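Local coordinates for protein endo-beta-1,4-xylanase Xyn10C (Pseudomonas cellulosa, PDB 1GNY) that cleaves internal linkages of the xylan backbone through its catalytic domain and binds xylan through the family 15 carbohydrate-binding module described here, at residues F46-A57 against S144-E152; V33-A44 against Q131-I142. One frame throughout, in Å; residues are numbered along the deposited sequence.

Contact 1. Residues F46-A57 against S144-E152; sequences FDIARPTTLEDA and SVTITLAQE
The F46 ring presents its CZ corner to V145 and I147: I147 CD1 lies at the ring edge near its plane, 4.3 Å from CZ, and V145 CG1 approaches CZ obliquely at 4.0 Å. I48 CD1 sits at the edge too, in plane, and meets I147 CD1 tip to tip at 3.9 Å. Chi1 of 62° sets the F46 ring between its backbone N and carbonyl carbon; W13 and V128 also pack on it. I147 splits its branches: CD1 goes to F46 and I48, CG2 to L54 and A57. CG1 sits beside the backbone N (chi1 -58°), which leaves CG2 anti to it and 3.9 Å from L54 CD2, where the side chains cross at about a right angle. L54 CD2 also touches L149 CD2, at 3.7 Å. Beyond this apolar row the type II turn L54-A57 brings A57 CA within 3.3 Å of T148 O, a CA-H...O contact. One water donates to T53 O and E55 O and accepts from A150 N; a second donates to D56 O and T148 O. Strands 42-48 and 139-149, in two layers of the beta-sandwich, thus meet through hydrocarbon, while two waters, rather than direct N-H...O bonds, join the 53-56 backbone to T148 and A150.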
loop_
_atom_site.group_PDB
_atom_site.type_symbol
_atom_site.label_atom_id
_atom_site.label_comp_id
_atom_site.label_asym_id
_atom_site.label_seq_id
_atom_site.Cartn_x
_atom_site.Cartn_y
_atom_site.Cartn_z
ATOM N N PHE A 46 1.489 -3.537 6.042
ATOM C CA PHE A 46 0.828 -4.113 7.206
ATOM C C PHE A 46 0.255 -5.447 6.742
ATOM O O PHE A 46 0.197 -5.743 5.539
ATOM C CB PHE A 46 -0.281 -3.194 7.745
ATOM C CG PHE A 46 -1.389 -2.952 6.755
ATOM C CD1 PHE A 46 -1.267 -1.947 5.805
ATOM C CD2 PHE A 46 -2.520 -3.779 6.728
ATOM C CE1 PHE A 46 -2.261 -1.752 4.850
ATOM C CE2 PHE A 46 -3.511 -3.575 5.771
ATOM C CZ PHE A 46 -3.370 -2.584 4.831
ATOM N N ASP A 47 -0.230 -6.228 7.695
ATOM C CA ASP A 47 -0.817 -7.515 7.357
ATOM C C ASP A 47 -2.316 -7.574 7.599
ATOM O O ASP A 47 -2.821 -7.067 8.601
ATOM C CB ASP A 47 -0.215 -8.638 8.194
ATOM C CG ASP A 47 1.238 -8.797 7.990
ATOM O OD1 ASP A 47 1.737 -8.611 6.848
ATOM O OD2 ASP A 47 1.966 -9.146 8.932
ATOM N N ILE A 48 -3.019 -8.188 6.670
ATOM C CA ILE A 48 -4.397 -8.593 6.865
ATOM C C ILE A 48 -4.295 -10.035 7.364
ATOM O O ILE A 48 -3.770 -10.936 6.689
ATOM C CB ILE A 48 -5.241 -8.491 5.591
ATOM C CG1 ILE A 48 -5.461 -7.023 5.190
ATOM C CG2 ILE A 48 -6.635 -9.197 5.763
ATOM C CD1 ILE A 48 -6.221 -6.129 6.201
ATOM N N ALA A 49 -4.853 -10.262 8.552
ATOM C CA ALA A 49 -4.839 -11.605 9.130
ATOM C C ALA A 49 -5.698 -12.627 8.380
ATOM O O ALA A 49 -6.882 -12.381 8.058
ATOM C CB ALA A 49 -5.309 -11.534 10.602
ATOM N N ARG A 50 -5.104 -13.793 8.153
ATOM C CA ARG A 50 -5.826 -14.888 7.542
ATOM C C ARG A 50 -7.033 -15.336 8.382
ATOM O O ARG A 50 -7.086 -15.118 9.624
ATOM C CB ARG A 50 -4.903 -16.079 7.333
ATOM C CG ARG A 50 -4.159 -16.478 8.609
ATOM C CD ARG A 50 -3.509 -17.817 8.473
ATOM N NE ARG A 50 -2.472 -18.246 9.368
ATOM C CZ ARG A 50 -1.544 -17.544 10.014
ATOM N NH1 ARG A 50 -1.602 -16.289 10.513
ATOM N NH2 ARG A 50 -0.544 -18.318 10.338
ATOM N N PRO A 51 -8.030 -15.921 7.706
ATOM C CA PRO A 51 -8.102 -16.184 6.254
ATOM C C PRO A 51 -8.561 -14.960 5.531
ATOM O O PRO A 51 -9.030 -13.997 6.176
ATOM C CB PRO A 51 -9.176 -17.259 6.187
ATOM C CG PRO A 51 -10.158 -16.795 7.281
ATOM C CD PRO A 51 -9.274 -16.313 8.399
ATOM N N THR A 52 -8.438 -14.978 4.210
ATOM C CA THR A 52 -8.876 -13.846 3.399
ATOM C C THR A 52 -9.824 -14.215 2.270
ATOM O O THR A 52 -9.709 -15.281 1.645
ATOM C CB THR A 52 -7.673 -13.060 2.788
ATOM O OG1 THR A 52 -6.990 -13.847 1.790
ATOM C CG2 THR A 52 -6.640 -12.724 3.878
ATOM N N THR A 53 -10.732 -13.285 2.041
ATOM C CA THR A 53 -11.613 -13.270 0.850
ATOM C C THR A 53 -11.449 -11.875 0.235
ATOM O O THR A 53 -12.317 -10.996 0.368
ATOM C CB THR A 53 -13.051 -13.561 1.221
ATOM O OG1 THR A 53 -13.126 -14.877 1.807
ATOM C CG2 THR A 53 -13.942 -13.625 -0.013
ATOM N N LEU A 54 -10.270 -11.693 -0.362
ATOM C CA LEU A 54 -9.856 -10.396 -0.923
ATOM C C LEU A 54 -10.052 -10.206 -2.431
ATOM O O LEU A 54 -9.850 -9.101 -2.936
ATOM C CB LEU A 54 -8.402 -10.083 -0.514
ATOM C CG LEU A 54 -8.234 -9.545 0.889
ATOM C CD1 LEU A 54 -6.740 -9.638 1.307
ATOM C CD2 LEU A 54 -8.770 -8.123 1.072
ATOM N N GLU A 55 -10.495 -11.237 -3.141
ATOM C CA GLU A 55 -10.735 -11.054 -4.583
ATOM C C GLU A 55 -11.883 -10.069 -4.774
ATOM O O GLU A 55 -12.894 -10.150 -4.066
ATOM C CB GLU A 55 -11.022 -12.392 -5.273
ATOM C CG GLU A 55 -9.815 -13.303 -5.382
ATOM C CD GLU A 55 -8.736 -12.760 -6.327
ATOM O OE1 GLU A 55 -9.077 -11.930 -7.211
ATOM O OE2 GLU A 55 -7.567 -13.159 -6.168
ATOM N N ASP A 56 -11.700 -9.116 -5.702
ATOM C CA ASP A 56 -12.668 -8.032 -5.989
ATOM C C ASP A 56 -12.790 -6.988 -4.849
ATOM O O ASP A 56 -13.655 -6.119 -4.878
ATOM C CB ASP A 56 -14.044 -8.595 -6.413
ATOM C CG ASP A 56 -13.961 -9.447 -7.674
ATOM O OD1 ASP A 56 -13.291 -9.057 -8.639
ATOM O OD2 ASP A 56 -14.522 -10.543 -7.781
ATOM N N ALA A 57 -11.863 -7.024 -3.893
ATOM C CA ALA A 57 -11.823 -6.021 -2.823
ATOM C C ALA A 57 -11.207 -4.729 -3.363
ATOM O O ALA A 57 -10.392 -4.762 -4.282
ATOM C CB ALA A 57 -11.007 -6.508 -1.629
ATOM N N SER A 144 -4.811 6.992 6.248
ATOM C CA SER A 144 -5.821 5.933 6.452
ATOM C C SER A 144 -5.812 4.928 5.309
ATOM O O SER A 144 -5.443 5.265 4.163
ATOM C CB SER A 144 -7.233 6.537 6.565
ATOM O OG SER A 144 -7.682 7.110 5.319
ATOM N N VAL A 145 -6.245 3.710 5.635
ATOM C CA VAL A 145 -6.418 2.655 4.626
ATOM C C VAL A 145 -7.750 1.967 4.905
ATOM O O VAL A 145 -7.987 1.516 6.019
ATOM C CB VAL A 145 -5.296 1.604 4.637
ATOM C CG1 VAL A 145 -5.529 0.535 3.589
ATOM C CG2 VAL A 145 -3.923 2.268 4.439
ATOM N N THR A 146 -8.631 1.938 3.915
ATOM C CA THR A 146 -9.899 1.243 4.098
ATOM C C THR A 146 -10.088 0.222 2.985
ATOM O O THR A 146 -9.858 0.524 1.796
ATOM C CB THR A 146 -11.120 2.164 4.376
ATOM O OG1 THR A 146 -12.038 2.188 3.302
ATOM C CG2 THR A 146 -10.778 3.542 4.678
ATOM N N ILE A 147 -10.437 -0.998 3.383
ATOM C CA ILE A 147 -10.590 -2.114 2.440
ATOM C C ILE A 147 -12.059 -2.529 2.429
ATOM O O ILE A 147 -12.587 -2.921 3.451
ATOM C CB ILE A 147 -9.664 -3.287 2.780
ATOM C CG1 ILE A 147 -8.201 -2.783 2.769
ATOM C CG2 ILE A 147 -9.850 -4.441 1.790
ATOM C CD1 ILE A 147 -7.162 -3.764 3.241
ATOM N N THR A 148 -12.671 -2.469 1.262
ATOM C CA THR A 148 -14.081 -2.857 1.100
ATOM C C THR A 148 -14.141 -4.188 0.363
ATOM O O THR A 148 -13.797 -4.265 -0.810
ATOM C CB THR A 148 -14.872 -1.787 0.356
ATOM O OG1 THR A 148 -14.836 -0.559 1.099
ATOM C CG2 THR A 148 -16.361 -2.112 0.316
ATOM N N LEU A 149 -14.604 -5.227 1.052
ATOM C CA LEU A 149 -14.686 -6.580 0.469
ATOM C C LEU A 149 -15.931 -6.702 -0.422
ATOM O O LEU A 149 -16.917 -5.973 -0.247
ATOM C CB LEU A 149 -14.786 -7.668 1.556
ATOM C CG LEU A 149 -13.764 -7.661 2.685
ATOM C CD1 LEU A 149 -13.990 -8.819 3.609
ATOM C CD2 LEU A 149 -12.329 -7.682 2.137
ATOM N N ALA A 150 -15.863 -7.658 -1.331
ATOM C CA ALA A 150 -16.995 -8.092 -2.179
ATOM C C ALA A 150 -17.792 -9.174 -1.439
ATOM O O ALA A 150 -18.002 -10.298 -1.938
ATOM C CB ALA A 150 -16.457 -8.634 -3.486
ATOM N N GLN A 151 -18.216 -8.833 -0.243
ATOM C CA GLN A 151 -18.956 -9.726 0.642
ATOM C C GLN A 151 -19.836 -8.896 1.522
ATOM O O GLN A 151 -19.416 -7.873 2.071
ATOM C CB GLN A 151 -17.961 -10.510 1.505
ATOM C CG GLN A 151 -18.599 -11.510 2.422
ATOM C CD GLN A 151 -17.557 -12.225 3.231
ATOM O OE1 GLN A 151 -17.378 -11.956 4.417
ATOM N NE2 GLN A 151 -16.931 -13.213 2.603
ATOM N N GLU A 152 -21.061 -9.368 1.674
ATOM C CA GLU A 152 -22.076 -8.744 2.501
ATOM C C GLU A 152 -21.748 -8.954 3.957
ATOM O O GLU A 152 -21.334 -9.976 4.420
ATOM C CB GLU A 152 -23.446 -9.375 2.200
ATOM C CG GLU A 152 -24.604 -9.000 3.106
ATOM C CD GLU A 152 -25.906 -9.702 2.705
ATOM O OE1 GLU A 152 -26.024 -10.167 1.538
ATOM O OE2 GLU A 152 -26.813 -9.794 3.576
HETATM O O HOH W 1 -13.392 -9.151 -1.434
HETATM O O HOH W 2 -15.409 -4.530 -3.284
#

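Contact 2. Residues V33-A44 against Q131-I142; sequences VTFAALGDGVGA and QAKGTPAGTITI
D40 OD1 takes two N-H donors from the facing loop: G134 N donates to its anti lone pair at 2.9 Å, and K133 NZ adds a salt bridge of long, weak bonds to both carboxylate oxygens, 3.3 Å to D40 OD2. These loops connect the two sheets of the CBM15 beta-sandwich, and the segments pair antiparallel in each, in two ladders whose register slips by one. D40 CG lies anti to the backbone N (chi1 -179°), which carries the carboxylate across to G134, while K133 bends at chi2 and chi3 to bring NZ back beside the two oxygens. Replacing D40 by alanine is likely to leave G134 N without this acceptor and K133 NZ without its counter-charge, freeing the lysine end to turn. In one ladder G41 N bonds A132 O and A132 N bonds V42 O; in the other V33 pairs with I142 and F35 with I140. F35 lies alongside I140, CE1 3.6 Å from I140 CB, with G43 CA 3.6 Å above one ring face. Where G43 faces Q131 a side chain would clash with Q131 CB; Q131 OE1 itself bonds S18. On the sheet face bearing T34 and T141 their hydroxyls, OG1 to OG1, are 2.8 Å apart.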
loop_
_atom_site.group_PDB
_atom_site.type_symbol
_atom_site.label_atom_id
_atom_site.label_comp_id
_atom_site.label_asym_id
_atom_site.label_seq_id
_atom_site.Cartn_x
_atom_site.Cartn_y
_atom_site.Cartn_z
ATOM N N VAL A 33 1.178 7.192 9.299
ATOM C CA VAL A 33 2.444 6.457 9.030
ATOM C C VAL A 33 3.250 7.149 7.939
ATOM O O VAL A 33 2.704 7.404 6.869
ATOM C CB VAL A 33 2.143 4.992 8.620
ATOM C CG1 VAL A 33 3.383 4.264 8.133
ATOM C CG2 VAL A 33 1.490 4.212 9.798
ATOM N N THR A 34 4.532 7.393 8.196
ATOM C CA THR A 34 5.416 8.097 7.226
ATOM C C THR A 34 6.659 7.259 6.999
ATOM O O THR A 34 7.211 6.661 7.938
ATOM C CB THR A 34 5.810 9.537 7.694
ATOM O OG1 THR A 34 4.621 10.273 7.997
ATOM C CG2 THR A 34 6.562 10.335 6.609
ATOM N N PHE A 35 7.087 7.222 5.744
ATOM C CA PHE A 35 8.371 6.617 5.392
ATOM C C PHE A 35 9.202 7.523 4.469
ATOM O O PHE A 35 8.656 8.359 3.709
ATOM C CB PHE A 35 8.216 5.205 4.808
ATOM C CG PHE A 35 7.618 5.134 3.424
ATOM C CD1 PHE A 35 6.221 5.067 3.254
ATOM C CD2 PHE A 35 8.421 5.031 2.297
ATOM C CE1 PHE A 35 5.670 4.980 2.011
ATOM C CE2 PHE A 35 7.861 4.934 1.036
ATOM C CZ PHE A 35 6.471 4.888 0.896
ATOM N N ALA A 36 10.520 7.331 4.555
ATOM C CA ALA A 36 11.498 7.949 3.660
ATOM C C ALA A 36 11.568 7.114 2.362
ATOM O O ALA A 36 11.868 5.903 2.370
ATOM C CB ALA A 36 12.868 8.015 4.313
ATOM N N ALA A 37 11.212 7.740 1.248
ATOM C CA ALA A 37 11.182 7.077 -0.062
ATOM C C ALA A 37 12.602 7.040 -0.669
ATOM O O ALA A 37 12.962 7.804 -1.579
ATOM C CB ALA A 37 10.198 7.783 -0.993
ATOM N N LEU A 38 13.405 6.148 -0.118
ATOM C CA LEU A 38 14.855 6.085 -0.430
ATOM C C LEU A 38 15.224 5.581 -1.814
ATOM O O LEU A 38 16.274 5.968 -2.351
ATOM C CB LEU A 38 15.597 5.244 0.608
ATOM C CG LEU A 38 15.525 5.796 2.038
ATOM C CD1 LEU A 38 16.022 4.745 3.031
ATOM C CD2 LEU A 38 16.210 7.144 2.198
ATOM N N GLY A 39 14.409 4.721 -2.369
ATOM C CA GLY A 39 14.649 4.157 -3.707
ATOM C C GLY A 39 13.500 3.342 -4.248
ATOM O O GLY A 39 12.475 3.164 -3.599
ATOM N N ASP A 40 13.648 2.849 -5.482
ATOM C CA ASP A 40 12.639 1.991 -6.108
ATOM C C ASP A 40 12.375 0.758 -5.220
ATOM O O ASP A 40 13.317 0.134 -4.710
ATOM C CB ASP A 40 13.110 1.552 -7.513
ATOM C CG ASP A 40 12.110 0.688 -8.221
ATOM O OD1 ASP A 40 11.159 1.212 -8.862
ATOM O OD2 ASP A 40 12.198 -0.566 -8.187
ATOM N N GLY A 41 11.102 0.479 -4.985
ATOM C CA GLY A 41 10.675 -0.643 -4.158
ATOM C C GLY A 41 10.640 -0.416 -2.658
ATOM O O GLY A 41 10.300 -1.338 -1.951
ATOM N N VAL A 42 10.941 0.796 -2.196
ATOM C CA VAL A 42 10.896 1.111 -0.758
ATOM C C VAL A 42 9.450 1.527 -0.468
ATOM O O VAL A 42 8.875 2.343 -1.196
ATOM C CB VAL A 42 11.935 2.187 -0.340
ATOM C CG1 VAL A 42 11.771 2.601 1.120
ATOM C CG2 VAL A 42 13.358 1.651 -0.611
ATOM N N GLY A 43 8.885 0.979 0.596
ATOM C CA GLY A 43 7.515 1.269 0.974
ATOM C C GLY A 43 7.192 1.026 2.432
ATOM O O GLY A 43 8.074 0.902 3.279
ATOM N N ALA A 44 5.879 0.915 2.679
ATOM C CA ALA A 44 5.302 0.663 4.008
ATOM C C ALA A 44 4.183 -0.348 3.868
ATOM O O ALA A 44 3.401 -0.234 2.940
ATOM C CB ALA A 44 4.786 1.912 4.581
ATOM N N GLN A 131 4.336 1.516 -2.162
ATOM C CA GLN A 131 5.776 1.658 -2.395
ATOM C C GLN A 131 6.079 2.652 -3.519
ATOM O O GLN A 131 5.230 2.846 -4.415
ATOM C CB GLN A 131 6.446 0.304 -2.700
ATOM C CG GLN A 131 5.916 -0.380 -3.984
ATOM C CD GLN A 131 6.553 -1.756 -4.229
ATOM O OE1 GLN A 131 7.325 -2.235 -3.382
ATOM N NE2 GLN A 131 6.242 -2.382 -5.399
ATOM N N ALA A 132 7.252 3.236 -3.454
ATOM C CA ALA A 132 7.709 4.153 -4.481
ATOM C C ALA A 132 8.290 3.347 -5.646
ATOM O O ALA A 132 8.909 2.302 -5.448
ATOM C CB ALA A 132 8.756 5.077 -3.915
ATOM N N LYS A 133 8.117 3.862 -6.853
ATOM C CA LYS A 133 8.696 3.250 -8.055
ATOM C C LYS A 133 9.369 4.336 -8.905
ATOM O O LYS A 133 8.760 5.363 -9.183
ATOM C CB LYS A 133 7.650 2.553 -8.930
ATOM C CG LYS A 133 6.802 1.447 -8.272
ATOM C CD LYS A 133 7.594 0.248 -7.967
ATOM C CE LYS A 133 7.814 -0.695 -9.173
ATOM N NZ LYS A 133 9.063 -1.526 -8.803
ATOM N N GLY A 134 10.576 4.044 -9.357
ATOM C CA GLY A 134 11.373 4.936 -10.195
ATOM C C GLY A 134 12.657 5.372 -9.501
ATOM O O GLY A 134 13.415 4.535 -9.059
ATOM N N THR A 135 12.919 6.680 -9.462
ATOM C CA THR A 135 14.053 7.242 -8.755
ATOM C C THR A 135 13.553 8.274 -7.719
ATOM O O THR A 135 13.670 9.469 -7.914
ATOM C CB THR A 135 15.062 7.890 -9.785
ATOM O OG1 THR A 135 15.420 6.920 -10.797
ATOM C CG2 THR A 135 16.354 8.256 -9.124
ATOM N N PRO A 136 12.953 7.806 -6.624
ATOM C CA PRO A 136 12.310 8.709 -5.663
ATOM C C PRO A 136 13.225 9.457 -4.721
ATOM O O PRO A 136 14.431 9.179 -4.592
ATOM C CB PRO A 136 11.441 7.746 -4.825
ATOM C CG PRO A 136 12.189 6.477 -4.859
ATOM C CD PRO A 136 12.804 6.399 -6.213
ATOM N N ALA A 137 12.615 10.432 -4.078
ATOM C CA ALA A 137 13.192 11.195 -2.973
ATOM C C ALA A 137 12.034 11.658 -2.086
ATOM O O ALA A 137 10.876 11.376 -2.372
ATOM C CB ALA A 137 14.000 12.351 -3.472
ATOM N N GLY A 138 12.348 12.285 -0.965
ATOM C CA GLY A 138 11.326 12.815 -0.080
ATOM C C GLY A 138 10.599 11.723 0.726
ATOM O O GLY A 138 11.106 10.630 0.913
ATOM N N THR A 139 9.402 12.074 1.168
ATOM C CA THR A 139 8.605 11.227 2.077
ATOM C C THR A 139 7.199 11.037 1.582
ATOM O O THR A 139 6.709 11.789 0.712
ATOM C CB THR A 139 8.561 11.811 3.510
ATOM O OG1 THR A 139 7.866 13.070 3.509
ATOM C CG2 THR A 139 9.937 12.115 4.034
ATOM N N ILE A 140 6.576 9.991 2.131
ATOM C CA ILE A 140 5.167 9.653 1.893
ATOM C C ILE A 140 4.503 9.452 3.248
ATOM O O ILE A 140 5.074 8.754 4.088
ATOM C CB ILE A 140 5.031 8.355 1.057
ATOM C CG1 ILE A 140 5.618 8.507 -0.359
ATOM C CG2 ILE A 140 3.560 7.921 0.959
ATOM C CD1 ILE A 140 4.977 9.525 -1.265
ATOM N N THR A 141 3.325 10.056 3.454
ATOM C CA THR A 141 2.501 9.847 4.648
ATOM C C THR A 141 1.194 9.153 4.277
ATOM O O THR A 141 0.483 9.601 3.374
ATOM C CB THR A 141 2.211 11.153 5.418
ATOM O OG1 THR A 141 3.461 11.720 5.875
ATOM C CG2 THR A 141 1.343 10.892 6.650
ATOM N N ILE A 142 0.909 8.035 4.953
ATOM C CA ILE A 142 -0.410 7.355 4.850
ATOM C C ILE A 142 -1.272 7.765 6.059
ATOM O O ILE A 142 -0.907 7.512 7.205
ATOM C CB ILE A 142 -0.311 5.797 4.771
ATOM C CG1 ILE A 142 0.661 5.371 3.687
ATOM C CG2 ILE A 142 -1.698 5.191 4.513
ATOM C CD1 ILE A 142 2.018 5.013 4.197
HETATM O O HOH W 3 16.370 9.446 -2.453
HETATM O O HOH W 4 15.881 3.829 -7.070
#

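Overall arrangement
Contacts 1 and 2 lie on opposite sides of the chain's centre, their own centres about 23 Å apart, yet both draw on strands 42-48 and 139-149. Along the chain the segments alternate: 33-44 runs on into 46-57, and 131-142 into 144-152, so the same two strands run from contact 2 at one end of the beta-sandwich to contact 1 at the other. In contact 2 each strand pairs within its own sheet, 42-48 with 126-133 and 139-149 with 32-36; in contact 1 they face each other across the core. The sheet holding 42-48 and 126-133 also includes the xylan-binding residues N16, Q81 and Q127; contact 1 packs this ligand-bearing sheet on the other, while the loops of contact 2 carry the chain between them.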